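Putative adhesin (Komagataella phaffii, PDB 5FX8) may act in cell-cell adhesion, interacting with other proteins through salt bridges and hydrogen bonds; this N-terminal part holds two cohesin-like domains. Local coordinates at residues A19-W24 with L112-Q117; P51-F56 with H127-E132; K154-V159 with E301-A306. All coordinates share one frame; numbering follows the deposited sequence.

Overall arrangement
Interactions 1 and 2 both belong to the first cohesin-like domain: interaction 1 uses strand 101-114 and interaction 2 strand 54-55, antiparallel neighbours in one sheet; their centres lie about 11 Å apart and backbone pairing of K113 with E55 and of S115 with E53 joins them. Interaction 3 lies in the second domain yet touches interaction 1, where the indole of W24 rests against Y304 and A306. It stays clear of interaction 2, about 7 Å away at the nearest atoms. None is fully buried. Interaction 1 relies on water and a lysine over an indole, interaction 2 combines an apolar inner side with a polar outer one, and interaction 3 sets phenylalanine packing beside a lysine-to-carbonyl bond between two sheets.

Interaction 1: residues A19-W24 with L112-Q117; sequences AYLSDW and LKLSEQ
L21 and W24 meet the end of strand 101-114 from a loop: the CA of L21 is 6.7 Å from that of L114, and the CA of W24 is 5.1 Å from that of K113. Y20 to D23 form a type I beta turn just before W24. The two backbones are joined through a water, which donates to L21 O and D23 O and accepts from L114 N at 2.8 Å. K113 carries most of the side-chain contact. Bends at chi2 (-62°) and chi4 (64°) lay its chain across one face of the W24 indole, with CE 3.4 Å from the centroid of the five-membered ring and CG 3.7 Å from CZ3 of W24. The amine lies farther out, a cation-pi partner with K113 NZ 4.6 Å from the same centroid. At the other end L21 CD2 approaches L114 CD1 at 4.1 Å. D23 OD2 braces the turn, accepting a hydrogen bond from Y20 N from above the carboxylate plane, and also pairs with R13. In the first cohesin-like domain, this water-bridged loop leads from strand 18-19 into strand 25-31, whose F25 and V27 pack on L114 and L112; strand 54-55 lies along strand 101-114 too, and S115 N-caps helix 116-120.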
loop_
_atom_site.group_PDB
_atom_site.type_symbol
_atom_site.label_atom_id
_atom_site.label_comp_id
_atom_site.label_asym_id
_atom_site.label_seq_id
_atom_site.Cartn_x
_atom_site.Cartn_y
_atom_site.Cartn_z
ATOM N N ALA C 19 42.718 -35.003 12.439
ATOM C CA ALA C 19 41.836 -36.093 12.088
ATOM C C ALA C 19 40.484 -35.891 12.741
ATOM O O ALA C 19 40.376 -35.227 13.768
ATOM C CB ALA C 19 42.421 -37.429 12.523
ATOM N N TYR C 20 39.454 -36.460 12.120
ATOM C CA TYR C 20 38.143 -36.637 12.720
ATOM C C TYR C 20 38.107 -37.934 13.516
ATOM O O TYR C 20 38.886 -38.854 13.283
ATOM C CB TYR C 20 37.051 -36.681 11.656
ATOM C CG TYR C 20 36.807 -35.396 10.955
ATOM C CD1 TYR C 20 37.119 -34.189 11.555
ATOM C CD2 TYR C 20 36.257 -35.375 9.698
ATOM C CE1 TYR C 20 36.887 -33.002 10.914
ATOM C CE2 TYR C 20 36.021 -34.178 9.041
ATOM C CZ TYR C 20 36.338 -33.003 9.656
ATOM O OH TYR C 20 36.122 -31.815 9.023
ATOM N N LEU C 21 37.176 -38.012 14.459
ATOM C CA LEU C 21 37.050 -39.251 15.196
ATOM C C LEU C 21 36.636 -40.388 14.290
ATOM O O LEU C 21 36.816 -41.550 14.655
ATOM C CB LEU C 21 36.041 -39.105 16.320
ATOM C CG LEU C 21 36.376 -38.205 17.497
ATOM C CD1 LEU C 21 35.177 -38.140 18.411
ATOM C CD2 LEU C 21 37.556 -38.763 18.229
ATOM N N SER C 22 36.088 -40.073 13.117
ATOM C CA SER C 22 35.531 -41.057 12.205
ATOM C C SER C 22 36.519 -41.506 11.139
ATOM O O SER C 22 36.162 -42.337 10.299
ATOM C CB SER C 22 34.277 -40.488 11.533
ATOM O OG SER C 22 34.605 -39.463 10.612
ATOM N N ASP C 23 37.743 -40.999 11.170
ATOM C CA ASP C 23 38.701 -41.187 10.103
ATOM C C ASP C 23 39.340 -42.570 10.131
ATOM O O ASP C 23 39.399 -43.240 11.165
ATOM C CB ASP C 23 39.781 -40.129 10.193
ATOM C CG ASP C 23 39.299 -38.791 9.741
ATOM O OD1 ASP C 23 38.188 -38.729 9.162
ATOM O OD2 ASP C 23 40.041 -37.813 9.935
ATOM N N TRP C 24 39.801 -42.994 8.956
ATOM C CA TRP C 24 40.783 -44.059 8.847
ATOM C C TRP C 24 42.151 -43.491 9.196
ATOM O O TRP C 24 42.570 -42.476 8.631
ATOM C CB TRP C 24 40.830 -44.639 7.435
ATOM C CG TRP C 24 39.649 -45.409 6.989
ATOM C CD1 TRP C 24 38.666 -44.982 6.151
ATOM C CD2 TRP C 24 39.339 -46.770 7.306
ATOM N NE1 TRP C 24 37.743 -45.977 5.951
ATOM C CE2 TRP C 24 38.139 -47.088 6.644
ATOM C CE3 TRP C 24 39.943 -47.741 8.104
ATOM C CZ2 TRP C 24 37.542 -48.333 6.757
ATOM C CZ3 TRP C 24 39.348 -48.970 8.218
ATOM C CH2 TRP C 24 38.165 -49.258 7.552
ATOM N N LEU C 112 43.355 -48.229 10.312
ATOM C CA LEU C 112 42.554 -48.576 11.470
ATOM C C LEU C 112 41.534 -47.476 11.726
ATOM O O LEU C 112 41.684 -46.341 11.275
ATOM C CB LEU C 112 43.439 -48.773 12.708
ATOM C CG LEU C 112 44.613 -49.720 12.505
ATOM C CD1 LEU C 112 45.435 -49.852 13.754
ATOM C CD2 LEU C 112 44.084 -51.054 12.137
ATOM N N LYS C 113 40.484 -47.832 12.447
ATOM C CA LYS C 113 39.497 -46.893 12.950
ATOM C C LYS C 113 39.623 -46.786 14.464
ATOM O O LYS C 113 40.117 -47.694 15.133
ATOM C CB LYS C 113 38.083 -47.340 12.593
ATOM C CG LYS C 113 37.740 -47.297 11.128
ATOM C CD LYS C 113 37.821 -45.889 10.557
ATOM C CE LYS C 113 36.855 -45.700 9.392
ATOM N NZ LYS C 113 35.420 -45.833 9.829
ATOM N N LEU C 114 39.156 -45.673 15.012
ATOM C CA LEU C 114 39.083 -45.552 16.456
ATOM C C LEU C 114 37.911 -46.366 16.979
ATOM O O LEU C 114 36.857 -46.419 16.354
ATOM C CB LEU C 114 38.940 -44.091 16.861
ATOM C CG LEU C 114 40.211 -43.246 16.755
ATOM C CD1 LEU C 114 39.860 -41.795 16.839
ATOM C CD2 LEU C 114 41.174 -43.607 17.861
ATOM N N SER C 115 38.096 -47.009 18.126
ATOM C CA SER C 115 37.020 -47.802 18.711
ATOM C C SER C 115 35.851 -46.933 19.173
ATOM O O SER C 115 36.007 -45.762 19.514
ATOM C CB SER C 115 37.535 -48.607 19.899
ATOM O OG SER C 115 37.971 -47.753 20.937
ATOM N N GLU C 116 34.663 -47.536 19.209
ATOM C CA GLU C 116 33.514 -46.842 19.771
ATOM C C GLU C 116 33.788 -46.436 21.204
ATOM O O GLU C 116 33.571 -45.282 21.584
ATOM C CB GLU C 116 32.276 -47.725 19.706
ATOM C CG GLU C 116 31.485 -47.648 18.420
ATOM C CD GLU C 116 30.100 -48.235 18.592
ATOM O OE1 GLU C 116 29.980 -49.474 18.710
ATOM O OE2 GLU C 116 29.128 -47.457 18.645
ATOM N N GLN C 117 34.288 -47.378 22.009
ATOM C CA GLN C 117 34.526 -47.118 23.424
ATOM C C GLN C 117 35.350 -45.855 23.614
ATOM O O GLN C 117 35.097 -45.064 24.531
ATOM C CB GLN C 117 35.217 -48.323 24.064
ATOM C CG GLN C 117 35.509 -48.188 25.559
ATOM C CD GLN C 117 34.874 -49.300 26.388
ATOM O OE1 GLN C 117 35.050 -50.485 26.096
ATOM N NE2 GLN C 117 34.123 -48.919 27.420
HETATM O O HOH W 1 37.780 -43.714 13.524
#

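Interaction 2: residues P51-F56 with H127-E132; sequences PNELEF and HTFDFE
P51 and L54 press into the phenylalanines of strand 126-132, and this is the tight half of the contact. P51 CD sits over one face of the F131 ring, 3.8 Å from its centroid, a CH-pi contact, while P51 CG reaches F129 CB at 3.9 Å. L54 divides its two methyls between the rings: CD1 meets F131 CZ at 3.8 Å and CD2 meets F129 CE1 at 3.7 Å. The type I turn from P51 to L54 brings both residues round to the same partner strand. The other half is polar and more open, with D130 exposed. With chi1 at 50°, E53 has CG between its backbone N and carbonyl carbon; the chain bends again at chi2, its CG touching the edge of the F129 ring and its carboxylate reaching H127. There H127 NE2 donates to E53 OE2 at 3.1 Å, somewhat bent at 148°, NE2 meeting the oxygen from above the carboxylate plane, with the ring and carboxylate planes turned 64° apart. The same OE2 takes a hydrogen from a water that accepts one from D130 N, so two donors grip this one oxygen. D130 OD1 bonds instead to S139. Within the first cohesin-like domain, the turn thus packs on the edge strand 126-132 of a three-stranded sheet; strand 137-144 pairs with that strand, V9 of strand 4-11 touches both phenylalanines, and L112 and L114 of strand 101-114 cover L54.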
loop_
_atom_site.group_PDB
_atom_site.type_symbol
_atom_site.label_atom_id
_atom_site.label_comp_id
_atom_site.label_asym_id
_atom_site.label_seq_id
_atom_site.Cartn_x
_atom_site.Cartn_y
_atom_site.Cartn_z
ATOM N N PRO C 51 47.575 -49.955 20.535
ATOM C CA PRO C 51 46.742 -49.456 21.634
ATOM C C PRO C 51 45.274 -49.771 21.420
ATOM O O PRO C 51 44.778 -49.758 20.302
ATOM C CB PRO C 51 46.994 -47.947 21.608
ATOM C CG PRO C 51 47.515 -47.667 20.269
ATOM C CD PRO C 51 48.284 -48.867 19.851
ATOM N N ASN C 52 44.570 -50.038 22.518
ATOM C CA ASN C 52 43.186 -50.497 22.422
ATOM C C ASN C 52 42.274 -49.524 21.686
ATOM O O ASN C 52 41.204 -49.930 21.237
ATOM C CB ASN C 52 42.632 -50.760 23.813
ATOM C CG ASN C 52 43.474 -51.739 24.573
ATOM O OD1 ASN C 52 44.028 -52.658 23.980
ATOM N ND2 ASN C 52 43.603 -51.543 25.881
ATOM N N GLU C 53 42.658 -48.256 21.555
ATOM C CA GLU C 53 41.768 -47.310 20.912
ATOM C C GLU C 53 41.724 -47.513 19.405
ATOM O O GLU C 53 40.765 -47.067 18.767
ATOM C CB GLU C 53 42.171 -45.870 21.260
ATOM C CG GLU C 53 43.629 -45.550 21.071
ATOM C CD GLU C 53 44.430 -45.747 22.318
ATOM O OE1 GLU C 53 44.138 -46.683 23.082
ATOM O OE2 GLU C 53 45.346 -44.941 22.544
ATOM N N LEU C 54 42.728 -48.190 18.835
ATOM C CA LEU C 54 42.764 -48.549 17.423
ATOM C C LEU C 54 42.198 -49.944 17.201
ATOM O O LEU C 54 42.319 -50.825 18.045
ATOM C CB LEU C 54 44.185 -48.476 16.885
ATOM C CG LEU C 54 44.826 -47.101 17.008
ATOM C CD1 LEU C 54 46.194 -47.125 16.464
ATOM C CD2 LEU C 54 44.020 -46.088 16.279
ATOM N N GLU C 55 41.545 -50.128 16.065
ATOM C CA GLU C 55 40.905 -51.392 15.749
ATOM C C GLU C 55 41.043 -51.680 14.267
ATOM O O GLU C 55 41.072 -50.768 13.444
ATOM C CB GLU C 55 39.431 -51.382 16.145
ATOM C CG GLU C 55 39.224 -51.382 17.646
ATOM C CD GLU C 55 37.796 -51.635 18.046
ATOM O OE1 GLU C 55 36.891 -51.303 17.254
ATOM O OE2 GLU C 55 37.583 -52.174 19.153
ATOM N N PHE C 56 41.172 -52.957 13.941
ATOM C CA PHE C 56 41.067 -53.403 12.562
ATOM C C PHE C 56 39.605 -53.497 12.212
ATOM O O PHE C 56 38.791 -53.808 13.077
ATOM C CB PHE C 56 41.715 -54.765 12.374
ATOM C CG PHE C 56 43.185 -54.716 12.257
ATOM C CD1 PHE C 56 43.777 -54.546 11.036
ATOM C CD2 PHE C 56 43.972 -54.839 13.360
ATOM C CE1 PHE C 56 45.114 -54.505 10.912
ATOM C CE2 PHE C 56 45.312 -54.784 13.244
ATOM C CZ PHE C 56 45.887 -54.619 12.004
ATOM N N HIS C 127 45.920 -36.383 20.967
ATOM C CA HIS C 127 45.907 -37.727 21.522
ATOM C C HIS C 127 47.137 -38.453 21.025
ATOM O O HIS C 127 47.442 -38.394 19.833
ATOM C CB HIS C 127 44.662 -38.475 21.088
ATOM C CG HIS C 127 44.583 -39.866 21.613
ATOM N ND1 HIS C 127 44.207 -40.148 22.907
ATOM C CD2 HIS C 127 44.810 -41.058 21.016
ATOM C CE1 HIS C 127 44.202 -41.454 23.087
ATOM N NE2 HIS C 127 44.569 -42.031 21.955
ATOM N N THR C 128 47.847 -39.127 21.920
ATOM C CA THR C 128 49.018 -39.904 21.538
ATOM C C THR C 128 48.691 -41.382 21.620
ATOM O O THR C 128 47.962 -41.815 22.514
ATOM C CB THR C 128 50.209 -39.618 22.434
ATOM O OG1 THR C 128 50.054 -40.379 23.635
ATOM C CG2 THR C 128 50.290 -38.141 22.757
ATOM N N PHE C 129 49.220 -42.148 20.675
ATOM C CA PHE C 129 49.018 -43.590 20.631
ATOM C C PHE C 129 50.311 -44.249 21.062
ATOM O O PHE C 129 51.376 -43.904 20.553
ATOM C CB PHE C 129 48.653 -44.077 19.228
ATOM C CG PHE C 129 47.491 -43.385 18.600
ATOM C CD1 PHE C 129 46.203 -43.788 18.876
ATOM C CD2 PHE C 129 47.687 -42.378 17.690
ATOM C CE1 PHE C 129 45.151 -43.186 18.281
ATOM C CE2 PHE C 129 46.634 -41.775 17.095
ATOM C CZ PHE C 129 45.366 -42.178 17.387
ATOM N N ASP C 130 50.224 -45.182 21.996
ATOM C CA ASP C 130 51.404 -45.859 22.524
ATOM C C ASP C 130 51.544 -47.237 21.882
ATOM O O ASP C 130 50.732 -48.130 22.129
ATOM C CB ASP C 130 51.318 -45.973 24.043
ATOM C CG ASP C 130 51.417 -44.641 24.729
ATOM O OD1 ASP C 130 52.021 -43.724 24.144
ATOM O OD2 ASP C 130 50.887 -44.508 25.852
ATOM N N PHE C 131 52.577 -47.414 21.069
ATOM C CA PHE C 131 52.960 -48.726 20.551
ATOM C C PHE C 131 54.177 -49.233 21.330
ATOM O O PHE C 131 55.210 -48.558 21.392
ATOM C CB PHE C 131 53.260 -48.657 19.053
ATOM C CG PHE C 131 52.111 -48.150 18.231
ATOM C CD1 PHE C 131 51.961 -46.797 17.994
ATOM C CD2 PHE C 131 51.174 -49.018 17.715
ATOM C CE1 PHE C 131 50.917 -46.325 17.271
ATOM C CE2 PHE C 131 50.127 -48.546 16.984
ATOM C CZ PHE C 131 49.995 -47.193 16.768
ATOM N N GLU C 132 54.050 -50.409 21.935
ATOM C CA GLU C 132 55.124 -51.002 22.718
ATOM C C GLU C 132 55.820 -52.097 21.921
ATOM O O GLU C 132 55.171 -53.016 21.411
ATOM C CB GLU C 132 54.593 -51.548 24.040
ATOM C CG GLU C 132 54.165 -50.444 24.988
ATOM C CD GLU C 132 54.308 -50.814 26.447
ATOM O OE1 GLU C 132 54.837 -51.908 26.739
ATOM O OE2 GLU C 132 53.885 -50.009 27.306
HETATM O O HOH W 2 47.834 -45.051 23.762
#

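Interaction 3: residues K154-V159 with E301-A306; sequences KLSNAV and EPFYRA
The F303 ring is the flat group that fills this contact, and strand 153-158 meets it at two places. A158 CB lies at the ring edge, near its plane, 3.8 Å from F303 CZ. S156 CB comes in obliquely, 3.6 Å from F303 CD1. With CG anti to the backbone N (chi1 175°), F303 swings its ring across to this neighbour; V163 and V276, one from each sheet, also touch the side chain. At the other end the contact turns polar. K154 bends at chi2 and chi3 and brings NZ to E301 O at 2.7 Å, in the carbonyl plane and on a lone pair, with a C=O...N angle of 136°. N278 OD1 accepts from the same amine, which therefore has two oxygen partners in a buried place. The E301 carboxylate makes no salt bridge with it: E301 OE1 stays 5.4 Å from K154 NZ, and its attraction is probably no more than a general electrostatic one. The two backbones run in the same direction, with the CA of S156 6.6 Å from that of F303, too far apart for strand pairing. Each bonds instead within its own sheet, L155 and N157 to strand 162-170 and F303 to V276 of strand 275-286. Two outermost strands, 153-158 and 294-304, thus lie side by side where the edges of the two five-stranded antiparallel sheets meet, as expected of the beta sandwich of a cohesin-like domain.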
loop_
_atom_site.group_PDB
_atom_site.type_symbol
_atom_site.label_atom_id
_atom_site.label_comp_id
_atom_site.label_asym_id
_atom_site.label_seq_id
_atom_site.Cartn_x
_atom_site.Cartn_y
_atom_site.Cartn_z
ATOM N N LYS C 154 31.838 -33.486 3.613
ATOM C CA LYS C 154 31.218 -34.755 3.258
ATOM C C LYS C 154 31.617 -35.798 4.298
ATOM O O LYS C 154 32.765 -35.823 4.731
ATOM C CB LYS C 154 31.663 -35.181 1.863
ATOM C CG LYS C 154 30.641 -36.022 1.161
ATOM C CD LYS C 154 31.223 -37.253 0.577
ATOM C CE LYS C 154 32.218 -36.915 -0.457
ATOM N NZ LYS C 154 32.725 -38.162 -1.059
ATOM N N LEU C 155 30.681 -36.649 4.721
ATOM C CA LEU C 155 30.944 -37.683 5.724
ATOM C C LEU C 155 30.405 -39.035 5.261
ATOM O O LEU C 155 29.364 -39.090 4.607
ATOM C CB LEU C 155 30.322 -37.307 7.081
ATOM C CG LEU C 155 30.774 -35.972 7.694
ATOM C CD1 LEU C 155 30.068 -35.695 8.998
ATOM C CD2 LEU C 155 32.263 -35.917 7.911
ATOM N N SER C 156 31.116 -40.127 5.583
ATOM C CA SER C 156 30.717 -41.496 5.255
ATOM C C SER C 156 30.247 -42.207 6.512
ATOM O O SER C 156 30.764 -41.967 7.599
ATOM C CB SER C 156 31.867 -42.335 4.672
ATOM O OG SER C 156 32.537 -41.746 3.577
ATOM N N ASN C 157 29.297 -43.115 6.371
ATOM C CA ASN C 157 28.909 -43.958 7.491
ATOM C C ASN C 157 28.553 -45.323 6.945
ATOM O O ASN C 157 27.626 -45.447 6.146
ATOM C CB ASN C 157 27.726 -43.389 8.270
ATOM C CG ASN C 157 28.060 -42.098 9.011
ATOM O OD1 ASN C 157 28.684 -42.118 10.077
ATOM N ND2 ASN C 157 27.619 -40.964 8.456
ATOM N N ALA C 158 29.272 -46.348 7.360
ATOM C CA ALA C 158 28.908 -47.684 6.925
ATOM C C ALA C 158 27.580 -48.077 7.552
ATOM O O ALA C 158 27.378 -47.902 8.754
ATOM C CB ALA C 158 29.992 -48.683 7.309
ATOM N N VAL C 159 26.661 -48.599 6.746
ATOM C CA VAL C 159 25.430 -49.169 7.265
ATOM C C VAL C 159 25.218 -50.534 6.615
ATOM O O VAL C 159 25.963 -50.956 5.734
ATOM C CB VAL C 159 24.222 -48.234 7.047
ATOM C CG1 VAL C 159 24.507 -46.884 7.664
ATOM C CG2 VAL C 159 23.923 -48.055 5.573
ATOM N N GLU C 301 36.230 -37.601 -1.482
ATOM C CA GLU C 301 36.684 -38.637 -0.558
ATOM C C GLU C 301 35.973 -39.966 -0.831
ATOM O O GLU C 301 34.734 -39.998 -0.864
ATOM C CB GLU C 301 36.459 -38.202 0.889
ATOM C CG GLU C 301 37.275 -38.974 1.921
ATOM C CD GLU C 301 36.688 -38.892 3.329
ATOM O OE1 GLU C 301 35.659 -38.195 3.506
ATOM O OE2 GLU C 301 37.252 -39.532 4.257
ATOM N N PRO C 302 36.716 -41.074 -1.055
ATOM C CA PRO C 302 36.101 -42.393 -1.259
ATOM C C PRO C 302 35.526 -42.997 0.002
ATOM O O PRO C 302 35.697 -42.459 1.096
ATOM C CB PRO C 302 37.267 -43.257 -1.750
ATOM C CG PRO C 302 38.304 -42.353 -2.123
ATOM C CD PRO C 302 38.155 -41.114 -1.308
ATOM N N PHE C 303 34.865 -44.136 -0.148
ATOM C CA PHE C 303 34.371 -44.925 0.965
ATOM C C PHE C 303 35.073 -46.272 0.988
ATOM O O PHE C 303 35.318 -46.881 -0.058
ATOM C CB PHE C 303 32.874 -45.135 0.875
ATOM C CG PHE C 303 32.321 -46.045 1.925
ATOM C CD1 PHE C 303 32.256 -45.644 3.233
ATOM C CD2 PHE C 303 31.828 -47.286 1.594
ATOM C CE1 PHE C 303 31.730 -46.463 4.184
ATOM C CE2 PHE C 303 31.301 -48.109 2.547
ATOM C CZ PHE C 303 31.250 -47.698 3.839
ATOM N N TYR C 304 35.395 -46.726 2.193
ATOM C CA TYR C 304 36.153 -47.947 2.404
ATOM C C TYR C 304 35.422 -48.796 3.422
ATOM O O TYR C 304 34.882 -48.282 4.404
ATOM C CB TYR C 304 37.563 -47.650 2.881
ATOM C CG TYR C 304 38.444 -46.929 1.889
ATOM C CD1 TYR C 304 38.857 -47.555 0.717
ATOM C CD2 TYR C 304 38.901 -45.646 2.140
ATOM C CE1 TYR C 304 39.669 -46.923 -0.170
ATOM C CE2 TYR C 304 39.719 -45.004 1.251
ATOM C CZ TYR C 304 40.101 -45.654 0.100
ATOM O OH TYR C 304 40.920 -45.046 -0.811
ATOM N N ARG C 305 35.374 -50.093 3.174
ATOM C CA ARG C 305 34.663 -50.963 4.085
ATOM C C ARG C 305 35.569 -51.712 5.047
ATOM O O ARG C 305 35.089 -52.166 6.083
ATOM C CB ARG C 305 33.802 -51.947 3.294
ATOM C CG ARG C 305 32.709 -51.255 2.525
ATOM C CD ARG C 305 31.870 -52.213 1.736
ATOM N NE ARG C 305 30.560 -52.411 2.333
ATOM C CZ ARG C 305 29.579 -53.067 1.738
ATOM N NH1 ARG C 305 29.772 -53.575 0.534
ATOM N NH2 ARG C 305 28.412 -53.212 2.337
ATOM N N ALA C 306 36.857 -51.834 4.762
ATOM C CA ALA C 306 37.713 -52.663 5.589
ATOM C C ALA C 306 39.067 -52.001 5.777
ATOM O O ALA C 306 39.446 -51.101 5.038
ATOM C CB ALA C 306 37.881 -54.052 4.973
#